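PDB 4P56: putative extracellular solute-binding protein from Bordetella bronchiseptica, which probably delivers captured organic acids to a TRAP transporter as its periplasmic solute-binding protein, and binds both enantiomers of mandelate in the crystal. Local coordinates for residues V106-R117 with F229-T237; P210-D220 with W274-L285. All coordinates share one frame; numbering follows the deposited sequence.

Contact 1 of 2, residues V106-R117 with F229-T237; sequences VLPFSGDTATSR and FPGGLYSDT. With RMN ((R)-mandelic acid), chain D.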
loop_
_atom_site.group_PDB
_atom_site.type_symbol
_atom_site.label_atom_id
_atom_site.label_comp_id
_atom_site.label_asym_id
_atom_site.label_seq_id
_atom_site.Cartn_x
_atom_site.Cartn_y
_atom_site.Cartn_z
ATOM N N VAL A 106 -0.526 -9.100 1.475
ATOM C CA VAL A 106 -0.426 -8.581 0.113
ATOM C C VAL A 106 -0.078 -9.663 -0.918
ATOM O O VAL A 106 0.309 -9.356 -2.051
ATOM C CB VAL A 106 0.591 -7.412 0.015
ATOM C CG1 VAL A 106 0.127 -6.271 0.847
ATOM C CG2 VAL A 106 2.011 -7.850 0.439
ATOM N N LEU A 107 -0.277 -10.924 -0.548
ATOM C CA LEU A 107 0.039 -12.028 -1.435
ATOM C C LEU A 107 -0.880 -12.002 -2.663
ATOM O O LEU A 107 -1.947 -11.407 -2.638
ATOM C CB LEU A 107 -0.087 -13.350 -0.691
ATOM C CG LEU A 107 1.006 -13.573 0.380
ATOM C CD1 LEU A 107 0.558 -14.614 1.388
ATOM C CD2 LEU A 107 2.305 -14.014 -0.262
ATOM N N PRO A 108 -0.460 -12.650 -3.748
ATOM C CA PRO A 108 -1.361 -12.690 -4.913
ATOM C C PRO A 108 -2.722 -13.324 -4.595
ATOM O O PRO A 108 -2.782 -14.292 -3.831
ATOM C CB PRO A 108 -0.595 -13.555 -5.914
ATOM C CG PRO A 108 0.854 -13.352 -5.547
ATOM C CD PRO A 108 0.855 -13.245 -4.032
ATOM N N PHE A 109 -3.780 -12.755 -5.161
ATOM C CA PHE A 109 -5.126 -13.367 -5.216
ATOM C C PHE A 109 -5.827 -13.503 -3.876
ATOM O O PHE A 109 -6.509 -14.491 -3.632
ATOM C CB PHE A 109 -5.061 -14.766 -5.839
ATOM C CG PHE A 109 -4.208 -14.848 -7.059
ATOM C CD1 PHE A 109 -4.193 -13.834 -7.981
ATOM C CD2 PHE A 109 -3.379 -15.941 -7.248
ATOM C CE1 PHE A 109 -3.379 -13.924 -9.111
ATOM C CE2 PHE A 109 -2.582 -16.031 -8.343
ATOM C CZ PHE A 109 -2.569 -15.025 -9.279
ATOM N N SER A 110 -5.651 -12.525 -3.012
ATOM C CA SER A 110 -6.025 -12.691 -1.626
ATOM C C SER A 110 -7.018 -11.683 -1.082
ATOM O O SER A 110 -7.338 -11.737 0.094
ATOM C CB SER A 110 -4.776 -12.547 -0.783
ATOM O OG SER A 110 -4.187 -11.280 -0.998
ATOM N N GLY A 111 -7.463 -10.729 -1.880
ATOM C CA GLY A 111 -8.301 -9.682 -1.310
ATOM C C GLY A 111 -8.932 -8.783 -2.342
ATOM O O GLY A 111 -8.219 -8.210 -3.173
ATOM N N ASP A 112 -10.254 -8.633 -2.240
ATOM C CA ASP A 112 -11.065 -7.957 -3.258
ATOM C C ASP A 112 -10.977 -6.439 -3.219
ATOM O O ASP A 112 -11.092 -5.773 -4.260
ATOM C CB ASP A 112 -12.547 -8.306 -3.069
ATOM C CG ASP A 112 -12.850 -9.779 -3.304
ATOM O OD1 ASP A 112 -11.995 -10.505 -3.881
ATOM O OD2 ASP A 112 -13.967 -10.183 -2.908
ATOM N N THR A 113 -10.847 -5.887 -2.023
ATOM C CA THR A 113 -10.934 -4.433 -1.871
ATOM C C THR A 113 -9.851 -3.926 -0.943
ATOM O O THR A 113 -9.299 -4.686 -0.157
ATOM C CB THR A 113 -12.323 -3.961 -1.356
ATOM O OG1 THR A 113 -12.492 -4.293 0.034
ATOM C CG2 THR A 113 -13.473 -4.551 -2.208
ATOM N N ALA A 114 -9.534 -2.632 -1.052
ATOM C CA ALA A 114 -8.630 -2.003 -0.112
ATOM C C ALA A 114 -9.232 -1.989 1.294
ATOM O O ALA A 114 -8.502 -2.076 2.275
ATOM C CB ALA A 114 -8.328 -0.588 -0.539
ATOM N N THR A 115 -10.552 -1.842 1.399
ATOM C CA THR A 115 -11.184 -1.787 2.715
ATOM C C THR A 115 -11.008 -3.073 3.492
ATOM O O THR A 115 -10.530 -3.067 4.643
ATOM C CB THR A 115 -12.670 -1.393 2.618
ATOM O OG1 THR A 115 -12.756 -0.055 2.126
ATOM C CG2 THR A 115 -13.356 -1.446 4.014
ATOM N N SER A 116 -11.399 -4.193 2.904
ATOM C CA SER A 116 -11.257 -5.471 3.599
ATOM C C SER A 116 -9.787 -5.794 3.944
ATOM O O SER A 116 -9.465 -6.165 5.093
ATOM C CB SER A 116 -11.899 -6.589 2.757
ATOM O OG SER A 116 -11.153 -6.750 1.561
ATOM N N ARG A 117 -8.888 -5.602 2.981
ATOM C CA ARG A 117 -7.449 -5.873 3.204
ATOM C C ARG A 117 -6.818 -4.970 4.269
ATOM O O ARG A 117 -5.979 -5.425 5.061
ATOM C CB ARG A 117 -6.675 -5.712 1.903
ATOM C CG ARG A 117 -5.316 -6.366 1.914
ATOM C CD ARG A 117 -4.533 -6.009 0.638
ATOM N NE ARG A 117 -5.135 -6.485 -0.597
ATOM C CZ ARG A 117 -4.904 -7.690 -1.115
ATOM N NH1 ARG A 117 -4.129 -8.568 -0.482
ATOM N NH2 ARG A 117 -5.456 -8.027 -2.260
ATOM N N PHE A 229 -6.556 -9.401 -12.123
ATOM C CA PHE A 229 -6.502 -10.724 -11.534
ATOM C C PHE A 229 -7.470 -10.758 -10.357
ATOM O O PHE A 229 -7.519 -9.811 -9.572
ATOM C CB PHE A 229 -5.101 -10.957 -10.982
ATOM C CG PHE A 229 -4.043 -11.141 -12.034
ATOM C CD1 PHE A 229 -3.450 -10.049 -12.639
ATOM C CD2 PHE A 229 -3.634 -12.412 -12.398
ATOM C CE1 PHE A 229 -2.480 -10.218 -13.587
ATOM C CE2 PHE A 229 -2.673 -12.583 -13.349
ATOM C CZ PHE A 229 -2.082 -11.476 -13.938
ATOM N N PRO A 230 -8.205 -11.858 -10.203
ATOM C CA PRO A 230 -9.107 -11.965 -9.063
ATOM C C PRO A 230 -8.358 -11.874 -7.750
ATOM O O PRO A 230 -7.404 -12.616 -7.515
ATOM C CB PRO A 230 -9.742 -13.347 -9.244
ATOM C CG PRO A 230 -9.707 -13.569 -10.729
ATOM C CD PRO A 230 -8.379 -12.975 -11.148
ATOM N N GLY A 231 -8.807 -10.952 -6.903
ATOM C CA GLY A 231 -8.198 -10.729 -5.607
ATOM C C GLY A 231 -6.870 -10.015 -5.705
ATOM O O GLY A 231 -6.146 -9.901 -4.704
ATOM N N GLY A 232 -6.531 -9.551 -6.910
ATOM C CA GLY A 232 -5.321 -8.782 -7.110
ATOM C C GLY A 232 -4.088 -9.608 -7.445
ATOM O O GLY A 232 -3.902 -10.719 -6.971
ATOM N N LEU A 233 -3.217 -9.032 -8.259
ATOM C CA LEU A 233 -1.952 -9.664 -8.564
ATOM C C LEU A 233 -1.018 -9.581 -7.369
ATOM O O LEU A 233 -0.157 -10.453 -7.172
ATOM C CB LEU A 233 -1.315 -9.005 -9.786
ATOM C CG LEU A 233 0.052 -9.541 -10.222
ATOM C CD1 LEU A 233 -0.017 -11.040 -10.545
ATOM C CD2 LEU A 233 0.602 -8.778 -11.401
ATOM N N TYR A 234 -1.198 -8.533 -6.575
ATOM C CA TYR A 234 -0.369 -8.261 -5.392
ATOM C C TYR A 234 -1.042 -7.025 -4.767
ATOM O O TYR A 234 -2.013 -6.462 -5.317
ATOM C CB TYR A 234 1.087 -7.901 -5.792
ATOM C CG TYR A 234 1.082 -6.515 -6.344
ATOM C CD1 TYR A 234 0.663 -6.290 -7.631
ATOM C CD2 TYR A 234 1.380 -5.411 -5.541
ATOM C CE1 TYR A 234 0.530 -5.019 -8.128
ATOM C CE2 TYR A 234 1.281 -4.135 -6.037
ATOM C CZ TYR A 234 0.840 -3.944 -7.335
ATOM O OH TYR A 234 0.693 -2.683 -7.880
ATOM N N SER A 235 -0.573 -6.613 -3.607
ATOM C CA SER A 235 -0.982 -5.327 -3.075
ATOM C C SER A 235 0.209 -4.757 -2.293
ATOM O O SER A 235 1.301 -5.318 -2.336
ATOM C CB SER A 235 -2.240 -5.485 -2.211
ATOM O OG SER A 235 -2.655 -4.224 -1.734
ATOM N N ASP A 236 -0.004 -3.658 -1.587
ATOM C CA ASP A 236 1.063 -2.984 -0.829
ATOM C C ASP A 236 0.399 -2.403 0.405
ATOM O O ASP A 236 -0.809 -2.095 0.382
ATOM C CB ASP A 236 1.709 -1.864 -1.649
ATOM C CG ASP A 236 2.816 -1.133 -0.888
ATOM O OD1 ASP A 236 3.518 -1.748 -0.028
ATOM O OD2 ASP A 236 2.972 0.089 -1.143
ATOM N N THR A 237 1.166 -2.302 1.492
ATOM C CA THR A 237 0.641 -1.747 2.736
ATOM C C THR A 237 1.427 -0.491 3.029
ATOM O O THR A 237 2.594 -0.416 2.695
ATOM C CB THR A 237 0.733 -2.744 3.916
ATOM O OG1 THR A 237 2.042 -3.319 3.993
ATOM C CG2 THR A 237 -0.289 -3.906 3.734
HETATM C C1 RMN D . 1.931 2.980 -4.180
HETATM C C2 RMN D . 2.084 4.203 -3.544
HETATM C C3 RMN D . 1.178 5.226 -3.757
HETATM C C4 RMN D . 0.126 5.055 -4.640
HETATM C C5 RMN D . -0.026 3.834 -5.291
HETATM C C6 RMN D . 0.874 2.808 -5.053
HETATM C C7 RMN D . 2.929 1.876 -3.960
HETATM C C10 RMN D . 3.791 1.759 -5.181
HETATM O O8 RMN D . 2.340 0.642 -3.801
HETATM O O11 RMN D . 3.477 1.000 -6.161
HETATM O O12 RMN D . 4.831 2.479 -5.268
HETATM O O HOH W 1 -3.342 -9.476 -4.100
#
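Val106 O accepts from Ser235 N at 3.3 Å, the first backbone bond between two loop segments of this TRAP solute-binding fold: the approach to helix 114-129 and the loop between strands 225-228 and 237-242. Val106 lays CG1 against the backbone of Ser235 and against Thr237 CG2. Pro108 puts CB over the centre of the Phe109 ring and 3.4 Å from Leu233 O. Phe109 N then donates to Gly232 O at 2.7 Å. With CG anti to its carbonyl carbon (chi1 -44°), the Phe109 ring swings out beside Phe229; Phe229 CD2 lies at the edge of the Phe109 ring, 3.6 Å from Phe109 CE1. Gly231 and Gly232 close the type II turn that begins at Phe229. Gly231 O is gripped from several directions: Gly111 N reaches it at 3.2 Å in the carbonyl plane, on a lone pair, Ser110 N and Arg117 NH2 add weak bonds, and a water lies between it and Leu107 O, within hydrogen-bonding distance of both. Arg117 NH1 is held by Ser110 OG and Ala105 O. One face of the guanidinium is packed by Ser235 CB, 3.5 Å from Arg117 NE.

Contact 2 of 2, residues P210-D220 with W274-L285; sequences PAESLVSFKLD and WDTHDAAARKVL. With RMN ((R)-mandelic acid), chain D.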
loop_
_atom_site.group_PDB
_atom_site.type_symbol
_atom_site.label_atom_id
_atom_site.label_comp_id
_atom_site.label_asym_id
_atom_site.label_seq_id
_atom_site.Cartn_x
_atom_site.Cartn_y
_atom_site.Cartn_z
ATOM N N PRO A 210 -2.435 -0.212 -8.444
ATOM C CA PRO A 210 -3.878 -0.413 -8.355
ATOM C C PRO A 210 -4.573 0.485 -9.379
ATOM O O PRO A 210 -3.924 1.327 -9.997
ATOM C CB PRO A 210 -4.207 0.034 -6.939
ATOM C CG PRO A 210 -3.236 1.158 -6.700
ATOM C CD PRO A 210 -1.962 0.755 -7.433
ATOM N N ALA A 211 -5.859 0.271 -9.597
ATOM C CA ALA A 211 -6.569 0.976 -10.648
ATOM C C ALA A 211 -6.451 2.506 -10.570
ATOM O O ALA A 211 -6.264 3.156 -11.569
ATOM C CB ALA A 211 -8.005 0.578 -10.633
ATOM N N GLU A 212 -6.599 3.074 -9.377
ATOM C CA GLU A 212 -6.703 4.525 -9.234
ATOM C C GLU A 212 -5.458 5.239 -9.761
ATOM O O GLU A 212 -5.532 6.356 -10.282
ATOM C CB GLU A 212 -6.967 4.919 -7.762
ATOM C CG GLU A 212 -5.771 4.756 -6.796
ATOM C CD GLU A 212 -4.757 5.927 -6.910
ATOM O OE1 GLU A 212 -3.559 5.701 -6.655
ATOM O OE2 GLU A 212 -5.165 7.032 -7.300
ATOM N N SER A 213 -4.329 4.556 -9.643
ATOM C CA SER A 213 -3.038 5.121 -9.935
ATOM C C SER A 213 -2.874 5.385 -11.424
ATOM O O SER A 213 -2.197 6.333 -11.797
ATOM C CB SER A 213 -1.946 4.163 -9.455
ATOM O OG SER A 213 -2.121 3.861 -8.072
ATOM N N LEU A 214 -3.519 4.574 -12.258
ATOM C CA LEU A 214 -3.546 4.833 -13.696
ATOM C C LEU A 214 -3.934 6.285 -13.961
ATOM O O LEU A 214 -3.410 6.942 -14.869
ATOM C CB LEU A 214 -4.552 3.889 -14.371
ATOM C CG LEU A 214 -4.787 4.093 -15.861
ATOM C CD1 LEU A 214 -3.611 3.552 -16.644
ATOM C CD2 LEU A 214 -6.090 3.420 -16.312
ATOM N N VAL A 215 -4.887 6.779 -13.176
ATOM C CA VAL A 215 -5.440 8.099 -13.420
ATOM C C VAL A 215 -4.705 9.154 -12.603
ATOM O O VAL A 215 -4.379 10.228 -13.127
ATOM C CB VAL A 215 -6.950 8.140 -13.107
ATOM C CG1 VAL A 215 -7.518 9.526 -13.321
ATOM C CG2 VAL A 215 -7.668 7.161 -13.970
ATOM N N SER A 216 -4.430 8.870 -11.331
ATOM C CA SER A 216 -3.891 9.932 -10.476
ATOM C C SER A 216 -2.453 10.256 -10.869
ATOM O O SER A 216 -2.012 11.373 -10.709
ATOM C CB SER A 216 -4.013 9.578 -8.984
ATOM O OG SER A 216 -3.325 8.388 -8.701
ATOM N N PHE A 217 -1.733 9.281 -11.411
ATOM C CA PHE A 217 -0.367 9.512 -11.871
ATOM C C PHE A 217 -0.309 9.894 -13.369
ATOM O O PHE A 217 0.769 10.030 -13.956
ATOM C CB PHE A 217 0.493 8.299 -11.537
ATOM C CG PHE A 217 0.801 8.174 -10.063
ATOM C CD1 PHE A 217 1.897 8.824 -9.510
ATOM C CD2 PHE A 217 -0.013 7.441 -9.234
ATOM C CE1 PHE A 217 2.181 8.711 -8.151
ATOM C CE2 PHE A 217 0.256 7.336 -7.863
ATOM C CZ PHE A 217 1.352 7.971 -7.332
ATOM N N LYS A 218 -1.487 10.081 -13.960
ATOM C CA LYS A 218 -1.633 10.591 -15.321
ATOM C C LYS A 218 -0.999 9.675 -16.345
ATOM O O LYS A 218 -0.326 10.132 -17.276
ATOM C CB LYS A 218 -1.038 12.000 -15.443
ATOM C CG LYS A 218 -1.728 13.039 -14.571
ATOM C CD LYS A 218 -0.926 14.334 -14.545
ATOM C CE LYS A 218 -0.984 15.027 -13.185
ATOM N NZ LYS A 218 -2.231 15.827 -12.985
ATOM N N LEU A 219 -1.223 8.377 -16.188
ATOM C CA LEU A 219 -0.625 7.386 -17.069
ATOM C C LEU A 219 -1.561 6.913 -18.179
ATOM O O LEU A 219 -1.166 6.109 -19.019
ATOM C CB LEU A 219 -0.208 6.165 -16.248
ATOM C CG LEU A 219 0.686 6.429 -15.036
ATOM C CD1 LEU A 219 1.024 5.137 -14.312
ATOM C CD2 LEU A 219 1.945 7.116 -15.462
ATOM N N ASP A 220 -2.793 7.411 -18.216
ATOM C CA ASP A 220 -3.785 6.797 -19.090
ATOM C C ASP A 220 -3.703 7.243 -20.553
ATOM O O ASP A 220 -4.498 6.798 -21.381
ATOM C CB ASP A 220 -5.203 6.991 -18.541
ATOM C CG ASP A 220 -5.510 8.420 -18.165
ATOM O OD1 ASP A 220 -4.639 9.118 -17.582
ATOM O OD2 ASP A 220 -6.650 8.838 -18.442
ATOM N N TRP A 274 -9.218 4.559 -1.000
ATOM C CA TRP A 274 -8.622 3.821 -2.099
ATOM C C TRP A 274 -9.657 3.166 -2.973
ATOM O O TRP A 274 -9.537 3.213 -4.194
ATOM C CB TRP A 274 -7.730 2.698 -1.588
ATOM C CG TRP A 274 -6.397 3.095 -1.070
ATOM C CD1 TRP A 274 -6.006 3.110 0.242
ATOM C CD2 TRP A 274 -5.253 3.475 -1.833
ATOM N NE1 TRP A 274 -4.688 3.501 0.343
ATOM C CE2 TRP A 274 -4.199 3.723 -0.917
ATOM C CE3 TRP A 274 -5.020 3.662 -3.202
ATOM C CZ2 TRP A 274 -2.940 4.132 -1.320
ATOM C CZ3 TRP A 274 -3.769 4.077 -3.598
ATOM C CH2 TRP A 274 -2.739 4.300 -2.667
ATOM N N ASP A 275 -10.618 2.480 -2.347
ATOM C CA ASP A 275 -11.694 1.790 -3.064
ATOM C C ASP A 275 -12.574 2.737 -3.874
ATOM O O ASP A 275 -13.032 2.401 -4.984
ATOM C CB ASP A 275 -12.601 0.998 -2.098
ATOM C CG ASP A 275 -11.957 -0.300 -1.614
ATOM O OD1 ASP A 275 -11.150 -0.865 -2.383
ATOM O OD2 ASP A 275 -12.293 -0.774 -0.491
ATOM N N THR A 276 -12.814 3.922 -3.341
ATOM C CA THR A 276 -13.636 4.896 -4.045
ATOM C C THR A 276 -12.889 5.375 -5.286
ATOM O O THR A 276 -13.445 5.467 -6.379
ATOM C CB THR A 276 -14.024 6.057 -3.107
ATOM O OG1 THR A 276 -14.795 5.534 -2.001
ATOM C CG2 THR A 276 -14.825 7.110 -3.821
ATOM N N HIS A 277 -11.604 5.633 -5.136
ATOM C CA HIS A 277 -10.830 6.056 -6.297
ATOM C C HIS A 277 -10.639 4.972 -7.325
ATOM O O HIS A 277 -10.695 5.246 -8.521
ATOM C CB HIS A 277 -9.494 6.635 -5.862
ATOM C CG HIS A 277 -9.631 8.021 -5.341
ATOM N ND1 HIS A 277 -9.023 9.102 -5.934
ATOM C CD2 HIS A 277 -10.345 8.510 -4.299
ATOM C CE1 HIS A 277 -9.330 10.195 -5.267
ATOM N NE2 HIS A 277 -10.138 9.863 -4.275
ATOM N N ASP A 278 -10.402 3.750 -6.867
ATOM C CA ASP A 278 -10.342 2.600 -7.763
ATOM C C ASP A 278 -11.633 2.494 -8.607
ATOM O O ASP A 278 -11.582 2.241 -9.814
ATOM C CB ASP A 278 -10.139 1.313 -6.951
ATOM C CG ASP A 278 -8.671 1.012 -6.666
ATOM O OD1 ASP A 278 -7.775 1.836 -6.992
ATOM O OD2 ASP A 278 -8.435 -0.078 -6.102
ATOM N N ALA A 279 -12.783 2.694 -7.980
ATOM C CA ALA A 279 -14.045 2.515 -8.675
ATOM C C ALA A 279 -14.224 3.627 -9.711
ATOM O O ALA A 279 -14.674 3.382 -10.837
ATOM C CB ALA A 279 -15.189 2.512 -7.674
ATOM N N ALA A 280 -13.847 4.846 -9.349
ATOM C CA ALA A 280 -13.903 5.975 -10.298
ATOM C C ALA A 280 -13.038 5.721 -11.537
ATOM O O ALA A 280 -13.395 6.101 -12.666
ATOM C CB ALA A 280 -13.453 7.270 -9.598
ATOM N N ALA A 281 -11.900 5.075 -11.324
ATOM C CA ALA A 281 -10.933 4.838 -12.401
ATOM C C ALA A 281 -11.410 3.830 -13.431
ATOM O O ALA A 281 -10.843 3.742 -14.513
ATOM C CB ALA A 281 -9.611 4.370 -11.820
ATOM N N ARG A 282 -12.421 3.044 -13.087
ATOM C CA ARG A 282 -12.954 2.087 -14.023
ATOM C C ARG A 282 -13.553 2.766 -15.257
ATOM O O ARG A 282 -13.591 2.172 -16.316
ATOM C CB ARG A 282 -13.975 1.179 -13.356
ATOM C CG ARG A 282 -13.364 0.302 -12.268
ATOM C CD ARG A 282 -14.094 -1.031 -12.158
ATOM N NE ARG A 282 -13.851 -1.898 -13.315
ATOM C CZ ARG A 282 -12.757 -2.646 -13.484
ATOM N NH1 ARG A 282 -11.781 -2.617 -12.597
ATOM N NH2 ARG A 282 -12.635 -3.416 -14.565
ATOM N N LYS A 283 -13.994 4.009 -15.157
ATOM C CA LYS A 283 -14.515 4.643 -16.372
ATOM C C LYS A 283 -13.396 4.690 -17.413
ATOM O O LYS A 283 -13.639 4.529 -18.608
ATOM C CB LYS A 283 -15.056 6.044 -16.120
ATOM C CG LYS A 283 -15.683 6.668 -17.379
ATOM C CD LYS A 283 -16.706 5.729 -18.044
ATOM C CE LYS A 283 -17.647 6.462 -19.030
ATOM N NZ LYS A 283 -16.959 6.995 -20.244
ATOM N N VAL A 284 -12.163 4.910 -16.963
ATOM C CA VAL A 284 -11.035 4.886 -17.879
ATOM C C VAL A 284 -10.651 3.453 -18.261
ATOM O O VAL A 284 -10.421 3.168 -19.437
ATOM C CB VAL A 284 -9.787 5.578 -17.272
ATOM C CG1 VAL A 284 -8.576 5.401 -18.187
ATOM C CG2 VAL A 284 -10.060 7.042 -17.050
ATOM N N LEU A 285 -10.551 2.556 -17.277
ATOM C CA LEU A 285 -10.212 1.159 -17.571
ATOM C C LEU A 285 -11.148 0.533 -18.588
ATOM O O LEU A 285 -10.701 -0.222 -19.457
ATOM C CB LEU A 285 -10.267 0.279 -16.314
ATOM C CG LEU A 285 -9.115 0.315 -15.332
ATOM C CD1 LEU A 285 -9.369 -0.680 -14.174
ATOM C CD2 LEU A 285 -7.816 0.007 -16.030
HETATM C C1 RMN D . 1.931 2.980 -4.180
HETATM C C2 RMN D . 2.084 4.203 -3.544
HETATM C C3 RMN D . 1.178 5.226 -3.757
HETATM C C4 RMN D . 0.126 5.055 -4.640
HETATM C C5 RMN D . -0.026 3.834 -5.291
HETATM C C6 RMN D . 0.874 2.808 -5.053
HETATM C C7 RMN D . 2.929 1.876 -3.960
HETATM C C10 RMN D . 3.791 1.759 -5.181
HETATM O O8 RMN D . 2.340 0.642 -3.801
HETATM O O11 RMN D . 3.477 1.000 -6.161
HETATM O O12 RMN D . 4.831 2.479 -5.268
HETATM O O HOH W 2 -7.325 -1.788 -7.977
HETATM O O HOH W 3 -7.609 8.352 -8.922
#
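Glu212 OE1, at the edge of the Trp274 ring and 3.5 Å from Trp274 CZ3, is gripped by two donors, Ser213 OG at 2.7 Å, coming from above the carboxylate plane, and His39 NE2 of the neighbouring loop; OE2 receives Ser216 OG on its syn side. This carboxylate sits where the short helix 211-216 crosses the long helix 263-285, a helix-helix packing beside the mandelate pocket of the family 7 solute-binding fold. The short axis segments pass 7.6 Å apart at 67°. Glu212 CG occupies the position between backbone N and carbonyl carbon (chi1 72°), and a second bend at chi2 folds the chain back, bringing OE1 to the indole. The carboxylate is steeply inclined to the indole. Ser213 and Trp274 both reach the ligand: CH2 of Trp274 meets C4 of the mandelate phenyl ring in the indole plane, and Phe217 approaches the same carbon through CE2. The second-shell glutamate thus probably helps to fix the serine hydroxyl and His39 that line the pocket.

At the start of the short helix, Asp278 OD1 accepts Glu212 N at 2.9 Å, on its anti side and out of the carboxylate plane, while a water joins Asp278 OD2 to Ala211 N. Such a carboxylate at a helix N-terminus would be expected to be stabilised by the helix dipole. Ala281 CB packs against Ala211 O, 3.6 Å away, and one turn on, Val284 and Leu285 continue the apolar seam. Leu214 CD2 touches both Val284 CG1 and Leu285 CD2, and Val215 CG2 meets Val284 CG2. A Schellman motif with Lys218 as its positive-phi residue ends the helix, and beyond it Asp220 CB rests 3.7 Å from Val284 CG1.

Along the chain the two contacts alternate: 106-117, then 210-220, then 229-237, then 274-285. Their centres are 16 Å apart, and both touch the bound mandelate, contact 1 through Asp236, which binds its hydroxyl, and contact 2 through residues around its phenyl ring. They also meet directly where helix 114-129 begins: the carboxylate of Asp275 on helix 263-285 probably takes hydrogen bonds from Ala114 N and Thr115 OG1. Segment 229-237 joins strand 225-228 of the six-stranded sheet to strand 237-242 of the three-stranded one, and segment 210-220 continues from strand 206-210 of the six-stranded sheet. Segments far apart in sequence, tied together through Asp275, thus meet the ligand's polar and phenyl ends.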